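Local atomic coordinates of putative sugar phosphate isomerase (Acidithiobacillus ferrooxidans, PDB entry 3L2H), a protein that probably binds a metal ion in a cupin fold and may act as a sugar phosphate isomerase. Residues 61-66 with 129-134. Numbering follows the deposited sequence.
Sequences EYHLHH and VDYPNQ
His66 and Asp130 join through a histidine-carboxylate hydrogen bond, NE2 to OD2 at 2.8 Å. The acceptor lies in the imidazole plane, yet the N-H descends on OD2 from above the carboxylate, whose plane stands 85° to the ring. Aspartate suits this place because its other oxygen, OD1, forms a salt bridge with Arg137 of strand 136-141, so one short acid serves both neighbours. At the other end, Glu61 OE2 accepts a nearly straight bond from Gln134 NE2 (2.8 Å, 170°). The same oxygen accepts a hydrogen bond from each of two waters; one also binds Tyr62 O and Asn133 N, the other Asn133 ND2. Glu61 swings CG away from its own N (chi1 169°) and bends at chi2, so CG lies beside Tyr131 CD1 while the carboxylate reaches Gln134. Cut to alanine, this position would probably leave Gln134 NE2 without its acceptor and both waters less firmly held.

Between these ends, Leu64 and Asp130 form an antiparallel hydrogen-bonded pair, Leu64 N to Asp130 O at 3.0 Å and Asp130 N to Leu64 O at 2.8 Å. Branched Val129 suits the strand: CG2 touches His65 ND1 (3.6 Å), itself bonded to Asp127, while CG1 sits over one face of the Tyr131 ring, toward its rim. The Tyr62 ring lies almost parallel to the Asn133 amide and packs CE2 against Pro132 CG.

His63 bonds Glu61 O through ND1 and Glu70 through NE2, and its ring meets that of His105. Flanked by strand 126-131, His63, His65 and Glu70 fit the first cupin motif, which with His105 probably forms the metal site.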
# COMPACT_ATOMS: atom_id res chain seq x y z
N GLU B 61 8.54 -21.64 14.91
CA GLU B 61 9.40 -21.13 15.97
C GLU B 61 8.68 -19.96 16.58
O GLU B 61 8.17 -19.10 15.85
CB GLU B 61 10.76 -20.67 15.42
CG GLU B 61 11.60 -19.89 16.44
CD GLU B 61 12.06 -20.71 17.64
OE1 GLU B 61 11.92 -21.95 17.60
OE2 GLU B 61 12.59 -20.13 18.65
N TYR B 62 8.59 -19.94 17.90
CA TYR B 62 7.99 -18.83 18.67
C TYR B 62 8.30 -17.50 18.04
O TYR B 62 9.47 -17.13 17.92
CB TYR B 62 8.54 -18.90 20.07
CG TYR B 62 7.92 -17.99 21.12
CD1 TYR B 62 6.61 -18.16 21.54
CD2 TYR B 62 8.67 -16.97 21.68
CE1 TYR B 62 6.05 -17.33 22.54
CE2 TYR B 62 8.15 -16.15 22.68
CZ TYR B 62 6.85 -16.34 23.10
OH TYR B 62 6.35 -15.52 24.05
N HIS B 63 7.26 -16.77 17.62
CA HIS B 63 7.48 -15.56 16.84
C HIS B 63 6.39 -14.49 16.99
O HIS B 63 5.27 -14.75 17.43
CB HIS B 63 7.66 -15.93 15.36
CG HIS B 63 6.38 -16.37 14.71
ND1 HIS B 63 6.00 -17.69 14.64
CD2 HIS B 63 5.34 -15.65 14.22
CE1 HIS B 63 4.81 -17.77 14.05
NE2 HIS B 63 4.37 -16.54 13.83
N LEU B 64 6.75 -13.28 16.56
CA LEU B 64 5.90 -12.11 16.59
C LEU B 64 6.04 -11.37 15.28
O LEU B 64 7.16 -11.00 14.89
CB LEU B 64 6.33 -11.17 17.72
CG LEU B 64 5.54 -9.87 17.86
CD1 LEU B 64 4.12 -10.12 18.35
CD2 LEU B 64 6.26 -8.94 18.83
N HIS B 65 4.93 -11.16 14.58
CA HIS B 65 4.91 -10.34 13.37
C HIS B 65 4.63 -8.87 13.70
O HIS B 65 3.77 -8.55 14.51
CB HIS B 65 3.80 -10.78 12.42
CG HIS B 65 4.03 -12.08 11.74
ND1 HIS B 65 4.68 -12.18 10.54
CD2 HIS B 65 3.61 -13.34 12.04
CE1 HIS B 65 4.73 -13.45 10.16
NE2 HIS B 65 4.08 -14.17 11.06
N HIS B 66 5.29 -7.98 13.01
CA HIS B 66 5.06 -6.56 13.19
C HIS B 66 4.04 -5.98 12.20
O HIS B 66 3.48 -4.93 12.49
CB HIS B 66 6.39 -5.79 13.02
CG HIS B 66 7.38 -6.03 14.10
ND1 HIS B 66 8.18 -5.03 14.61
CD2 HIS B 66 7.71 -7.16 14.78
CE1 HIS B 66 8.95 -5.53 15.55
NE2 HIS B 66 8.69 -6.82 15.68
N VAL B 129 9.80 -9.76 11.67
CA VAL B 129 9.38 -10.84 12.53
C VAL B 129 10.42 -11.06 13.60
O VAL B 129 11.61 -11.19 13.28
CB VAL B 129 9.19 -12.14 11.75
CG1 VAL B 129 8.67 -13.27 12.73
CG2 VAL B 129 8.27 -11.93 10.54
N ASP B 130 9.98 -11.14 14.85
CA ASP B 130 10.88 -11.39 15.96
C ASP B 130 10.82 -12.84 16.36
O ASP B 130 9.74 -13.42 16.40
CB ASP B 130 10.55 -10.54 17.17
CG ASP B 130 10.96 -9.10 17.00
OD1 ASP B 130 11.91 -8.87 16.22
OD2 ASP B 130 10.29 -8.20 17.56
N TYR B 131 12.00 -13.41 16.60
CA TYR B 131 12.12 -14.76 17.17
C TYR B 131 12.77 -14.63 18.55
O TYR B 131 13.98 -14.81 18.70
CB TYR B 131 12.92 -15.66 16.24
CG TYR B 131 12.31 -15.80 14.87
CD1 TYR B 131 11.21 -16.61 14.66
CD2 TYR B 131 12.82 -15.10 13.80
CE1 TYR B 131 10.65 -16.75 13.42
CE2 TYR B 131 12.26 -15.22 12.54
CZ TYR B 131 11.20 -16.06 12.35
OH TYR B 131 10.63 -16.16 11.09
N PRO B 132 11.97 -14.30 19.56
CA PRO B 132 12.60 -13.94 20.84
C PRO B 132 13.48 -15.05 21.46
O PRO B 132 14.49 -14.72 22.09
CB PRO B 132 11.41 -13.62 21.75
CG PRO B 132 10.23 -13.32 20.81
CD PRO B 132 10.49 -14.11 19.55
N ASN B 133 13.14 -16.31 21.25
CA ASN B 133 13.91 -17.41 21.88
C ASN B 133 15.23 -17.64 21.19
O ASN B 133 16.14 -18.25 21.80
CB ASN B 133 13.10 -18.72 21.96
CG ASN B 133 11.92 -18.61 22.94
OD1 ASN B 133 11.89 -17.71 23.80
ND2 ASN B 133 10.97 -19.50 22.80
N GLN B 134 15.37 -17.13 19.97
CA GLN B 134 16.62 -17.19 19.27
C GLN B 134 17.38 -15.84 19.33
O GLN B 134 18.44 -15.76 18.79
CB GLN B 134 16.41 -17.59 17.80
CG GLN B 134 15.59 -18.91 17.62
CD GLN B 134 16.15 -20.04 18.42
OE1 GLN B 134 17.37 -20.19 18.53
NE2 GLN B 134 15.28 -20.86 19.00
O HOH W 1 11.81 -17.52 19.11
O HOH W 2 11.50 -21.46 20.71